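Local coordinates for GTPase-activating protein skywalker (Drosophila melanogaster, PDB 6R82) that activates the GTPase activity of Rab35, and so regulates the endosomal recycling and turnover of synaptic vesicle proteins at neuromuscular junction boutons, at residues 17-20 / 26-29; 67-72 / 172-177; 100-103 / 107-110; 135-138 / 143-146; 155-160 / 166-171. One frame throughout, in Å; residues are numbered along the deposited sequence.

Interaction 1: residues 17-20 / 26-29; sequences TLWS and ITMY
W19, next after L18 of helix 13-18 in the TLDc domain, lies against T27 in a type I beta turn that the 26-29 segment makes just before strand 30-36. The turn is closed by its own backbone bond, from Y29 N to I26 O at 3.0 Å. Across the contact there is one hydrogen bond: W19 NE1 donates its N-H to T27 O at 3.2 Å, reaching a lone pair in the carbonyl plane. The bond is bent, 143° at the hydrogen, and T27 O sits a little out of the indole plane. W19 has its CG anti to the backbone N (chi1 -152°), which brings the end of the ring up to the turn. The van der Waals part belongs to T27. Its methyl CG2 lies over one face of the indole and also meets W19 O at 3.6 Å, while OG1 bonds to V24 O. F184 touches W19, I26 and Y29. At the ring's edge, near its plane, W19 CZ2 comes within 3.5 Å of Y29 O.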
loop_
_atom_site.group_PDB
_atom_site.type_symbol
_atom_site.label_atom_id
_atom_site.label_comp_id
_atom_site.label_asym_id
_atom_site.label_seq_id
_atom_site.Cartn_x
_atom_site.Cartn_y
_atom_site.Cartn_z
ATOM N N THR A 17 -4.052 7.729 -13.494
ATOM C CA THR A 17 -4.674 6.458 -13.873
ATOM C C THR A 17 -5.465 5.870 -12.719
ATOM O O THR A 17 -6.543 5.303 -12.925
ATOM C CB THR A 17 -3.608 5.456 -14.326
ATOM O OG1 THR A 17 -2.783 6.057 -15.330
ATOM C CG2 THR A 17 -4.246 4.201 -14.890
ATOM N N LEU A 18 -4.934 5.982 -11.496
ATOM C CA LEU A 18 -5.579 5.417 -10.311
ATOM C C LEU A 18 -6.719 6.271 -9.768
ATOM O O LEU A 18 -7.498 5.774 -8.945
ATOM C CB LEU A 18 -4.559 5.257 -9.177
ATOM C CG LEU A 18 -3.475 4.215 -9.348
ATOM C CD1 LEU A 18 -2.572 4.256 -8.141
ATOM C CD2 LEU A 18 -4.114 2.851 -9.503
ATOM N N TRP A 19 -6.810 7.541 -10.177
ATOM C CA TRP A 19 -7.597 8.512 -9.416
ATOM C C TRP A 19 -9.040 8.059 -9.220
ATOM O O TRP A 19 -9.590 8.180 -8.112
ATOM C CB TRP A 19 -7.546 9.886 -10.084
ATOM C CG TRP A 19 -7.728 11.018 -9.096
ATOM C CD1 TRP A 19 -8.756 11.929 -9.062
ATOM C CD2 TRP A 19 -6.870 11.343 -7.989
ATOM N NE1 TRP A 19 -8.581 12.800 -8.004
ATOM C CE2 TRP A 19 -7.436 12.464 -7.332
ATOM C CE3 TRP A 19 -5.672 10.802 -7.497
ATOM C CZ2 TRP A 19 -6.850 13.049 -6.204
ATOM C CZ3 TRP A 19 -5.091 11.379 -6.378
ATOM C CH2 TRP A 19 -5.681 12.491 -5.740
ATOM N N SER A 20 -9.665 7.501 -10.263
ATOM C CA SER A 20 -11.073 7.125 -10.151
ATOM C C SER A 20 -11.299 5.903 -9.268
ATOM O O SER A 20 -12.452 5.619 -8.924
ATOM C CB SER A 20 -11.685 6.871 -11.540
ATOM O OG SER A 20 -10.998 5.847 -12.241
ATOM N N ILE A 26 -12.135 11.261 -1.306
ATOM C CA ILE A 26 -10.697 11.495 -1.336
ATOM C C ILE A 26 -10.274 12.191 -2.626
ATOM O O ILE A 26 -9.263 12.909 -2.645
ATOM C CB ILE A 26 -9.951 10.157 -1.144
ATOM C CG1 ILE A 26 -10.373 9.500 0.176
ATOM C CG2 ILE A 26 -8.441 10.366 -1.133
ATOM C CD1 ILE A 26 -10.189 10.399 1.370
ATOM N N THR A 27 -11.028 11.994 -3.727
ATOM C CA THR A 27 -10.661 12.577 -5.019
ATOM C C THR A 27 -10.671 14.100 -5.016
ATOM O O THR A 27 -10.144 14.706 -5.960
ATOM C CB THR A 27 -11.601 12.081 -6.120
ATOM O OG1 THR A 27 -12.949 12.434 -5.788
ATOM C CG2 THR A 27 -11.501 10.582 -6.263
ATOM N N MET A 28 -11.248 14.732 -3.992
ATOM C CA MET A 28 -11.284 16.189 -3.907
ATOM C C MET A 28 -10.079 16.773 -3.181
ATOM O O MET A 28 -9.990 17.995 -3.048
ATOM C CB MET A 28 -12.573 16.640 -3.215
ATOM C CG MET A 28 -13.824 16.387 -4.070
ATOM S SD MET A 28 -13.700 17.067 -5.763
ATOM C CE MET A 28 -13.928 18.823 -5.449
ATOM N N TYR A 29 -9.149 15.938 -2.720
ATOM C CA TYR A 29 -7.954 16.385 -2.015
ATOM C C TYR A 29 -6.731 16.366 -2.940
ATOM O O TYR A 29 -6.751 15.799 -4.038
ATOM C CB TYR A 29 -7.726 15.503 -0.771
ATOM C CG TYR A 29 -8.796 15.703 0.283
ATOM C CD1 TYR A 29 -8.664 16.692 1.243
ATOM C CD2 TYR A 29 -9.938 14.915 0.310
ATOM C CE1 TYR A 29 -9.635 16.898 2.207
ATOM C CE2 TYR A 29 -10.920 15.109 1.269
ATOM C CZ TYR A 29 -10.757 16.107 2.216
ATOM O OH TYR A 29 -11.702 16.316 3.181
#

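Interaction 2: residues 67-72 / 172-177; sequences EVFGAY and GDFEIR
The ring of F69 points its edge into one face of the F174 ring, a T-shaped pair with planes at 83° and centroids 5.2 Å apart. F69 CZ does the touching: it stands 3.7 Å above the plane of F174, over the centre of that ring, and F69 CE2 follows close behind. At the rim of the F174 ring, in its plane, lies I176 CG1 from the same strand. F174 starts with its CB directed at the other strand, whereas at F69 it is the first torsion, with CG between the backbone N and the carbonyl carbon (chi1 55°), that brings the ring end across. The two segments exchange no hydrogen bond, and the contact is buried and wholly apolar. T63 touches both rings, and F69 also meets I61 and S102. An alanine in place of F174 would probably open a gap beneath F69 CZ and leave the F69 ring freer to turn. The result is a T-shaped aromatic pair joining strands 68-73 and 173-185, both of them neighbours of strand 57-63 in the antiparallel sheet of the TLDc domain.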
loop_
_atom_site.group_PDB
_atom_site.type_symbol
_atom_site.label_atom_id
_atom_site.label_comp_id
_atom_site.label_asym_id
_atom_site.label_seq_id
_atom_site.Cartn_x
_atom_site.Cartn_y
_atom_site.Cartn_z
ATOM N N GLU A 67 7.098 -4.404 -13.320
ATOM C CA GLU A 67 5.731 -4.509 -12.826
ATOM C C GLU A 67 5.433 -3.348 -11.878
ATOM O O GLU A 67 6.316 -2.857 -11.168
ATOM C CB GLU A 67 5.505 -5.845 -12.114
ATOM C CG GLU A 67 5.716 -7.070 -13.004
ATOM C CD GLU A 67 6.901 -7.920 -12.577
ATOM O OE1 GLU A 67 7.445 -7.681 -11.474
ATOM O OE2 GLU A 67 7.296 -8.824 -13.353
ATOM N N VAL A 68 4.179 -2.902 -11.884
ATOM C CA VAL A 68 3.740 -1.749 -11.103
ATOM C C VAL A 68 2.457 -2.132 -10.390
ATOM O O VAL A 68 1.480 -2.525 -11.036
ATOM C CB VAL A 68 3.523 -0.503 -11.977
ATOM C CG1 VAL A 68 2.744 0.558 -11.208
ATOM C CG2 VAL A 68 4.855 0.051 -12.433
ATOM N N PHE A 69 2.462 -2.026 -9.062
ATOM C CA PHE A 69 1.310 -2.369 -8.242
ATOM C C PHE A 69 1.462 -1.668 -6.892
ATOM O O PHE A 69 2.453 -0.978 -6.636
ATOM C CB PHE A 69 1.167 -3.887 -8.094
ATOM C CG PHE A 69 2.395 -4.567 -7.553
ATOM C CD1 PHE A 69 3.401 -4.998 -8.406
ATOM C CD2 PHE A 69 2.543 -4.773 -6.188
ATOM C CE1 PHE A 69 4.526 -5.628 -7.911
ATOM C CE2 PHE A 69 3.668 -5.396 -5.686
ATOM C CZ PHE A 69 4.662 -5.825 -6.549
ATOM N N GLY A 70 0.459 -1.827 -6.034
ATOM C CA GLY A 70 0.485 -1.127 -4.764
ATOM C C GLY A 70 -0.822 -1.278 -4.016
ATOM O O GLY A 70 -1.569 -2.236 -4.229
ATOM N N ALA A 71 -1.074 -0.328 -3.115
ATOM C CA ALA A 71 -2.277 -0.403 -2.297
ATOM C C ALA A 71 -2.688 0.973 -1.796
ATOM O O ALA A 71 -1.842 1.806 -1.464
ATOM C CB ALA A 71 -2.080 -1.331 -1.096
ATOM N N TYR A 72 -3.995 1.186 -1.723
ATOM C CA TYR A 72 -4.567 2.284 -0.965
ATOM C C TYR A 72 -4.729 1.806 0.477
ATOM O O TYR A 72 -5.395 0.798 0.726
ATOM C CB TYR A 72 -5.904 2.704 -1.582
ATOM C CG TYR A 72 -6.681 3.742 -0.809
ATOM C CD1 TYR A 72 -6.368 5.091 -0.913
ATOM C CD2 TYR A 72 -7.724 3.379 0.020
ATOM C CE1 TYR A 72 -7.078 6.051 -0.203
ATOM C CE2 TYR A 72 -8.445 4.337 0.738
ATOM C CZ TYR A 72 -8.108 5.666 0.615
ATOM O OH TYR A 72 -8.813 6.606 1.318
ATOM N N GLY A 172 6.392 -15.028 -7.752
ATOM C CA GLY A 172 5.891 -14.670 -6.430
ATOM C C GLY A 172 6.721 -13.654 -5.666
ATOM O O GLY A 172 6.293 -13.218 -4.593
ATOM N N ASP A 173 7.890 -13.281 -6.184
ATOM C CA ASP A 173 8.835 -12.386 -5.532
ATOM C C ASP A 173 9.131 -11.204 -6.443
ATOM O O ASP A 173 8.769 -11.189 -7.622
ATOM C CB ASP A 173 10.157 -13.095 -5.213
ATOM C CG ASP A 173 9.961 -14.486 -4.658
ATOM O OD1 ASP A 173 9.029 -14.683 -3.844
ATOM O OD2 ASP A 173 10.740 -15.385 -5.041
ATOM N N PHE A 174 9.834 -10.219 -5.889
ATOM C CA PHE A 174 10.241 -9.066 -6.673
ATOM C C PHE A 174 11.338 -8.325 -5.931
ATOM O O PHE A 174 11.509 -8.474 -4.718
ATOM C CB PHE A 174 9.058 -8.125 -6.968
ATOM C CG PHE A 174 8.313 -7.652 -5.738
ATOM C CD1 PHE A 174 8.679 -6.479 -5.091
ATOM C CD2 PHE A 174 7.239 -8.378 -5.239
ATOM C CE1 PHE A 174 7.991 -6.050 -3.963
ATOM C CE2 PHE A 174 6.555 -7.957 -4.120
ATOM C CZ PHE A 174 6.931 -6.793 -3.477
ATOM N N GLU A 175 12.091 -7.540 -6.688
ATOM C CA GLU A 175 12.997 -6.551 -6.139
ATOM C C GLU A 175 12.439 -5.171 -6.450
ATOM O O GLU A 175 11.918 -4.937 -7.546
ATOM C CB GLU A 175 14.403 -6.686 -6.716
ATOM C CG GLU A 175 15.469 -6.085 -5.824
ATOM C CD GLU A 175 16.778 -5.873 -6.545
ATOM O OE1 GLU A 175 16.851 -6.209 -7.745
ATOM O OE2 GLU A 175 17.733 -5.371 -5.916
ATOM N N ILE A 176 12.548 -4.267 -5.484
ATOM C CA ILE A 176 11.951 -2.942 -5.583
ATOM C C ILE A 176 12.933 -2.014 -6.280
ATOM O O ILE A 176 14.044 -1.789 -5.788
ATOM C CB ILE A 176 11.568 -2.406 -4.196
ATOM C CG1 ILE A 176 10.435 -3.257 -3.618
ATOM C CG2 ILE A 176 11.166 -0.928 -4.278
ATOM C CD1 ILE A 176 10.750 -3.863 -2.268
ATOM N N ARG A 177 12.529 -1.484 -7.433
ATOM C CA ARG A 177 13.319 -0.440 -8.072
ATOM C C ARG A 177 13.056 0.909 -7.417
ATOM O O ARG A 177 13.993 1.644 -7.092
ATOM C CB ARG A 177 13.014 -0.375 -9.566
ATOM C CG ARG A 177 14.051 0.417 -10.342
ATOM C CD ARG A 177 13.515 0.885 -11.684
ATOM N NE ARG A 177 12.943 -0.209 -12.464
ATOM C CZ ARG A 177 12.783 -0.180 -13.786
ATOM N NH1 ARG A 177 13.160 0.891 -14.481
ATOM N NH2 ARG A 177 12.249 -1.220 -14.416
#

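Interaction 3: residues 100-103 / 107-110; sequences LFSL and RAKY
Strands 100-103 and 108-110 run antiparallel as the two arms of a beta hairpin, their axes 4.7 Å apart and their directions at 169°. L100 with Y110 and S102 with A108 are hydrogen-bonded pairs, and F101 with K109 between them is a non-hydrogen-bonded one. L100 N reaches Y110 O at 3.1 Å and Y110 N returns to L100 O at 2.8 Å. In the second pair S102 N binds A108 O at 3.0 Å, and A108 N binds S102 O at 3.1 Å. Past the last bridge, R107 CA makes a CA-H...O contact with S102 O at 3.2 Å.

L100, S102, A108 and Y110 share one face of the hairpin. L100 CB meets Y110 CB at 4.3 Å. The Y110 ring brings its edge to S102, with Y110 CE2 lying 4.1 Å from S102 OG. F101 and K109 occupy the other face but diverge: K109, fully extended from a CG anti to the backbone N (chi1 176°), carries NZ off to bond W21 O and to make a cation-pi contact with F99. F101 packs on L18 of helix 13-18, which also meets L103, while R107 touches T17. On its other edge, strand 99-104 pairs with strand 68-73 through backbone bonds of F101 with G70 and of L103 with V68.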
loop_
_atom_site.group_PDB
_atom_site.type_symbol
_atom_site.label_atom_id
_atom_site.label_comp_id
_atom_site.label_asym_id
_atom_site.label_seq_id
_atom_site.Cartn_x
_atom_site.Cartn_y
_atom_site.Cartn_z
ATOM N N LEU A 100 -6.121 -3.298 -2.840
ATOM C CA LEU A 100 -4.949 -3.521 -3.677
ATOM C C LEU A 100 -5.240 -3.136 -5.121
ATOM O O LEU A 100 -6.380 -3.159 -5.582
ATOM C CB LEU A 100 -4.513 -4.985 -3.654
ATOM C CG LEU A 100 -4.356 -5.728 -2.340
ATOM C CD1 LEU A 100 -4.416 -7.219 -2.631
ATOM C CD2 LEU A 100 -3.027 -5.332 -1.714
ATOM N N PHE A 101 -4.177 -2.820 -5.846
ATOM C CA PHE A 101 -4.282 -2.576 -7.273
ATOM C C PHE A 101 -3.011 -3.074 -7.943
ATOM O O PHE A 101 -1.971 -3.242 -7.297
ATOM C CB PHE A 101 -4.500 -1.085 -7.585
ATOM C CG PHE A 101 -3.325 -0.217 -7.241
ATOM C CD1 PHE A 101 -2.295 -0.019 -8.143
ATOM C CD2 PHE A 101 -3.247 0.397 -6.000
ATOM C CE1 PHE A 101 -1.203 0.776 -7.822
ATOM C CE2 PHE A 101 -2.166 1.198 -5.671
ATOM C CZ PHE A 101 -1.138 1.388 -6.585
ATOM N N SER A 102 -3.110 -3.297 -9.253
ATOM C CA SER A 102 -1.952 -3.463 -10.116
ATOM C C SER A 102 -2.160 -2.620 -11.362
ATOM O O SER A 102 -3.285 -2.486 -11.849
ATOM C CB SER A 102 -1.723 -4.937 -10.515
ATOM O OG SER A 102 -2.933 -5.572 -10.890
ATOM N N LEU A 103 -1.073 -2.042 -11.864
ATOM C CA LEU A 103 -1.103 -1.288 -13.111
ATOM C C LEU A 103 -0.415 -2.001 -14.271
ATOM O O LEU A 103 -0.874 -1.870 -15.407
ATOM C CB LEU A 103 -0.464 0.096 -12.910
ATOM C CG LEU A 103 -1.229 1.059 -11.992
ATOM C CD1 LEU A 103 -0.661 2.472 -12.069
ATOM C CD2 LEU A 103 -2.710 1.062 -12.333
ATOM N N ARG A 107 -3.940 -4.951 -15.117
ATOM C CA ARG A 107 -4.507 -3.738 -14.536
ATOM C C ARG A 107 -5.821 -4.118 -13.869
ATOM O O ARG A 107 -6.788 -4.457 -14.555
ATOM C CB ARG A 107 -4.712 -2.658 -15.599
ATOM C CG ARG A 107 -5.124 -1.327 -15.038
ATOM C CD ARG A 107 -5.157 -0.230 -16.101
ATOM N NE ARG A 107 -5.804 0.959 -15.557
ATOM C CZ ARG A 107 -7.119 1.071 -15.379
ATOM N NH1 ARG A 107 -7.632 2.174 -14.850
ATOM N NH2 ARG A 107 -7.928 0.081 -15.732
ATOM N N ALA A 108 -5.856 -4.075 -12.538
ATOM C CA ALA A 108 -7.037 -4.514 -11.812
ATOM C C ALA A 108 -7.080 -3.853 -10.444
ATOM O O ALA A 108 -6.061 -3.403 -9.913
ATOM C CB ALA A 108 -7.066 -6.037 -11.657
ATOM N N LYS A 109 -8.282 -3.822 -9.872
ATOM C CA LYS A 109 -8.504 -3.331 -8.520
ATOM C C LYS A 109 -9.096 -4.470 -7.706
ATOM O O LYS A 109 -10.115 -5.047 -8.095
ATOM C CB LYS A 109 -9.435 -2.118 -8.510
ATOM C CG LYS A 109 -9.771 -1.628 -7.108
ATOM C CD LYS A 109 -10.930 -0.638 -7.095
ATOM C CE LYS A 109 -11.213 -0.180 -5.664
ATOM N NZ LYS A 109 -12.234 0.889 -5.580
ATOM N N TYR A 110 -8.452 -4.808 -6.588
ATOM C CA TYR A 110 -8.971 -5.848 -5.707
ATOM C C TYR A 110 -9.487 -5.215 -4.425
ATOM O O TYR A 110 -8.698 -4.952 -3.499
ATOM C CB TYR A 110 -7.899 -6.896 -5.404
ATOM C CG TYR A 110 -7.324 -7.474 -6.668
ATOM C CD1 TYR A 110 -7.968 -8.510 -7.333
ATOM C CD2 TYR A 110 -6.161 -6.953 -7.223
ATOM C CE1 TYR A 110 -7.458 -9.026 -8.499
ATOM C CE2 TYR A 110 -5.643 -7.456 -8.391
ATOM C CZ TYR A 110 -6.294 -8.498 -9.027
ATOM O OH TYR A 110 -5.778 -9.008 -10.196
#

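Interaction 4: residues 135-138 / 143-146; sequences MITI and GQAI
T137 and Q144 cross at about a right angle beside a classic beta bulge, in which A145 and I146 together face I138 where strand 135-138 meets the next strand of the sheet. The Q144 side chain, extended beyond CG (chi2 -179°), passes the T137 hydroxyl along its length: T137 OG1 is 3.7 Å from Q144 CB and equally near NE2. Q144 also touches Y92. T137 turns its OG1 anti to the backbone N (chi1 -175°), which brings the hydroxyl to I146 O for a 2.8 Å bond in which T137 is the donor. I138 and I146 point to the same face as an antiparallel hydrogen-bonded pair, their CB atoms 4.4 Å apart. Beyond them, I138 packs on A71 and C73, and I146 on F69 and L168. The extra residue of the bulge, A145, pushes its CB close to I138 O, at 3.2 Å, while I146 N binds that same oxygen at 3.0 Å. Two donors from neighbouring residues thus grip one buried carbonyl, since I146 O also takes the backbone bond from I138 N, at 2.9 Å and with an angle of 160° at the hydrogen.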
loop_
_atom_site.group_PDB
_atom_site.type_symbol
_atom_site.label_atom_id
_atom_site.label_comp_id
_atom_site.label_asym_id
_atom_site.label_seq_id
_atom_site.Cartn_x
_atom_site.Cartn_y
_atom_site.Cartn_z
ATOM N N MET A 135 9.341 -6.014 8.715
ATOM C CA MET A 135 8.553 -6.126 7.494
ATOM C C MET A 135 7.355 -5.189 7.530
ATOM O O MET A 135 6.879 -4.769 8.590
ATOM C CB MET A 135 8.058 -7.559 7.273
ATOM C CG MET A 135 7.137 -8.050 8.370
ATOM S SD MET A 135 5.395 -7.606 8.137
ATOM C CE MET A 135 4.854 -7.359 9.837
ATOM N N ILE A 136 6.847 -4.916 6.336
ATOM C CA ILE A 136 5.574 -4.252 6.131
ATOM C C ILE A 136 4.769 -5.135 5.188
ATOM O O ILE A 136 5.314 -5.659 4.212
ATOM C CB ILE A 136 5.782 -2.828 5.572
ATOM C CG1 ILE A 136 4.544 -1.976 5.773
ATOM C CG2 ILE A 136 6.215 -2.835 4.107
ATOM C CD1 ILE A 136 4.885 -0.571 6.215
ATOM N N THR A 137 3.495 -5.363 5.510
ATOM C CA THR A 137 2.680 -6.259 4.700
ATOM C C THR A 137 1.270 -5.700 4.570
ATOM O O THR A 137 0.793 -4.961 5.437
ATOM C CB THR A 137 2.647 -7.693 5.286
ATOM O OG1 THR A 137 1.941 -8.578 4.404
ATOM C CG2 THR A 137 1.968 -7.714 6.627
ATOM N N ILE A 138 0.606 -6.055 3.467
ATOM C CA ILE A 138 -0.761 -5.621 3.181
ATOM C C ILE A 138 -1.531 -6.798 2.599
ATOM O O ILE A 138 -1.080 -7.418 1.632
ATOM C CB ILE A 138 -0.795 -4.437 2.193
ATOM C CG1 ILE A 138 0.011 -3.250 2.729
ATOM C CG2 ILE A 138 -2.244 -4.049 1.866
ATOM C CD1 ILE A 138 0.324 -2.225 1.679
ATOM N N GLY A 143 -1.777 -16.389 3.293
ATOM C CA GLY A 143 -0.982 -15.700 2.298
ATOM C C GLY A 143 -0.930 -14.213 2.573
ATOM O O GLY A 143 -1.704 -13.661 3.355
ATOM N N GLN A 144 0.015 -13.561 1.908
ATOM C CA GLN A 144 0.246 -12.133 2.067
ATOM C C GLN A 144 0.296 -11.485 0.690
ATOM O O GLN A 144 1.170 -11.808 -0.123
ATOM C CB GLN A 144 1.534 -11.877 2.856
ATOM C CG GLN A 144 1.436 -12.440 4.274
ATOM C CD GLN A 144 2.674 -12.195 5.106
ATOM O OE1 GLN A 144 3.804 -12.421 4.657
ATOM N NE2 GLN A 144 2.469 -11.724 6.333
ATOM N N ALA A 145 -0.639 -10.567 0.432
ATOM C CA ALA A 145 -0.745 -9.963 -0.894
ATOM C C ALA A 145 0.501 -9.162 -1.248
ATOM O O ALA A 145 1.029 -9.279 -2.360
ATOM C CB ALA A 145 -1.988 -9.083 -0.969
ATOM N N ILE A 146 0.968 -8.312 -0.333
ATOM C CA ILE A 146 2.222 -7.584 -0.501
ATOM C C ILE A 146 3.027 -7.749 0.778
ATOM O O ILE A 146 2.488 -7.585 1.878
ATOM C CB ILE A 146 2.008 -6.086 -0.808
ATOM C CG1 ILE A 146 1.132 -5.897 -2.041
ATOM C CG2 ILE A 146 3.338 -5.377 -1.026
ATOM C CD1 ILE A 146 0.988 -4.441 -2.452
#

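Interaction 5: residues 155-160 / 166-171; sequences GKTDSC and PPLCPS
T157, D158 and S159 run past P166, P167 and L168 in the opposite direction with no backbone-to-backbone bond between them, although the D158 and P167 CA atoms come within 4.7 Å. These residues belong to the loop that links strand 154-156 to strand 173-185, which pair antiparallel in the TLDc sheet. What bonds the segments is a side chain: T157 OG1 accepts the N-H of L168 at 3.1 Å from L168 N, almost straight at 169°. T157 aims its CB at the proline-rich segment, and with OG1 anti to the backbone N (chi1 169°) the hydroxyl meets L168 while the methyl is left for C169, T157 CG2 lying 3.6 Å from C169 SG. L168 CG also leans on the hydroxyl, 3.7 Å from T157 OG1. Farther along, S159 OG lies 3.4 Å from P167 CD while bonding to N165 O. A valine in place of T157 would probably leave L168 N and A145 O without their shared partner. P166 and P167 have no N-H to offer, and L168 is the first residue after them that has one. The buried T157 hydroxyl, accepting from L168 N and bonded to A145 O, ties the 166-171 loop to the 143-146 loop.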
loop_
_atom_site.group_PDB
_atom_site.type_symbol
_atom_site.label_atom_id
_atom_site.label_comp_id
_atom_site.label_asym_id
_atom_site.label_seq_id
_atom_site.Cartn_x
_atom_site.Cartn_y
_atom_site.Cartn_z
ATOM N N GLY A 155 10.864 -8.276 -1.797
ATOM C CA GLY A 155 9.503 -8.474 -1.356
ATOM C C GLY A 155 8.877 -9.674 -2.028
ATOM O O GLY A 155 9.451 -10.280 -2.935
ATOM N N LYS A 156 7.677 -10.010 -1.567
ATOM C CA LYS A 156 6.948 -11.161 -2.069
ATOM C C LYS A 156 5.498 -10.763 -2.287
ATOM O O LYS A 156 5.022 -9.756 -1.757
ATOM C CB LYS A 156 7.034 -12.349 -1.099
ATOM C CG LYS A 156 8.464 -12.806 -0.793
ATOM C CD LYS A 156 8.475 -14.077 0.051
ATOM C CE LYS A 156 8.439 -13.780 1.545
ATOM N NZ LYS A 156 9.776 -13.990 2.188
ATOM N N THR A 157 4.796 -11.567 -3.080
ATOM C CA THR A 157 3.374 -11.356 -3.285
ATOM C C THR A 157 2.696 -12.701 -3.496
ATOM O O THR A 157 3.226 -13.573 -4.188
ATOM C CB THR A 157 3.106 -10.430 -4.473
ATOM O OG1 THR A 157 1.711 -10.468 -4.794
ATOM C CG2 THR A 157 3.918 -10.870 -5.675
ATOM N N ASP A 158 1.515 -12.846 -2.904
ATOM C CA ASP A 158 0.797 -14.107 -2.852
ATOM C C ASP A 158 -0.688 -13.783 -2.895
ATOM O O ASP A 158 -1.095 -12.633 -2.718
ATOM C CB ASP A 158 1.174 -14.888 -1.579
ATOM C CG ASP A 158 0.730 -16.352 -1.610
ATOM O OD1 ASP A 158 -0.049 -16.744 -2.511
ATOM O OD2 ASP A 158 1.159 -17.111 -0.707
ATOM N N SER A 159 -1.501 -14.800 -3.145
ATOM C CA SER A 159 -2.930 -14.639 -2.942
ATOM C C SER A 159 -3.233 -14.561 -1.454
ATOM O O SER A 159 -2.595 -15.222 -0.633
ATOM C CB SER A 159 -3.700 -15.798 -3.568
ATOM O OG SER A 159 -3.358 -15.931 -4.934
ATOM N N CYS A 160 -4.214 -13.730 -1.107
ATOM C CA CYS A 160 -4.676 -13.632 0.267
ATOM C C CYS A 160 -6.198 -13.644 0.276
ATOM O O CYS A 160 -6.845 -13.314 -0.718
ATOM C CB CYS A 160 -4.133 -12.368 0.955
ATOM S SG CYS A 160 -5.072 -10.852 0.578
ATOM N N PRO A 166 -4.795 -12.516 -7.195
ATOM C CA PRO A 166 -3.664 -13.331 -7.622
ATOM C C PRO A 166 -2.365 -12.635 -7.269
ATOM O O PRO A 166 -2.370 -11.434 -6.957
ATOM C CB PRO A 166 -3.854 -13.408 -9.143
ATOM C CG PRO A 166 -4.418 -12.064 -9.475
ATOM C CD PRO A 166 -5.330 -11.709 -8.307
ATOM N N PRO A 167 -1.239 -13.343 -7.293
ATOM C CA PRO A 167 0.053 -12.654 -7.212
ATOM C C PRO A 167 0.102 -11.485 -8.187
ATOM O O PRO A 167 -0.204 -11.627 -9.370
ATOM C CB PRO A 167 1.055 -13.755 -7.575
ATOM C CG PRO A 167 0.404 -15.002 -7.048
ATOM C CD PRO A 167 -1.087 -14.810 -7.261
ATOM N N LEU A 168 0.449 -10.308 -7.670
ATOM C CA LEU A 168 0.384 -9.082 -8.459
ATOM C C LEU A 168 1.536 -8.948 -9.447
ATOM O O LEU A 168 1.561 -7.988 -10.229
ATOM C CB LEU A 168 0.320 -7.867 -7.527
ATOM C CG LEU A 168 -0.617 -8.050 -6.327
ATOM C CD1 LEU A 168 -0.353 -7.006 -5.260
ATOM C CD2 LEU A 168 -2.067 -7.996 -6.769
ATOM N N CYS A 169 2.483 -9.872 -9.429
ATOM C CA CYS A 169 3.393 -10.108 -10.539
ATOM C C CYS A 169 3.493 -11.618 -10.724
ATOM O O CYS A 169 3.237 -12.376 -9.783
ATOM C CB CYS A 169 4.775 -9.482 -10.308
ATOM S SG CYS A 169 5.566 -9.879 -8.742
ATOM N N PRO A 170 3.831 -12.080 -11.940
ATOM C CA PRO A 170 3.773 -13.538 -12.202
ATOM C C PRO A 170 4.644 -14.367 -11.266
ATOM O O PRO A 170 4.142 -15.307 -10.630
ATOM C CB PRO A 170 4.227 -13.631 -13.667
ATOM C CG PRO A 170 3.862 -12.282 -14.253
ATOM C CD PRO A 170 4.183 -11.318 -13.152
ATOM N N SER A 171 5.937 -14.054 -11.170
ATOM C CA SER A 171 6.768 -14.618 -10.118
ATOM C C SER A 171 6.262 -14.157 -8.753
ATOM O O SER A 171 5.758 -13.042 -8.598
ATOM C CB SER A 171 8.227 -14.203 -10.315
ATOM O OG SER A 171 8.892 -14.049 -9.072
#

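From the N terminus, interaction 1 closes first, a five-residue loop leading from helix 13-18 to strand 30-36. Interaction 2 then opens at 67-72 and does not close until 172-177, so its long loop holds interactions 3, 4 and 5, which follow one another as short closures around residues 104-106, 139-142 and 161-165. None of them cross. Interaction 3 shares the sheet with interaction 2 through strands 68-73 and 99-104, and helix 13-18 joins it to interaction 1. Interaction 4 meets interaction 3 where A145 touches L100. Interaction 5 closes the loop between strands 154-156 and 173-185, and touches interaction 4 through A145 and T157.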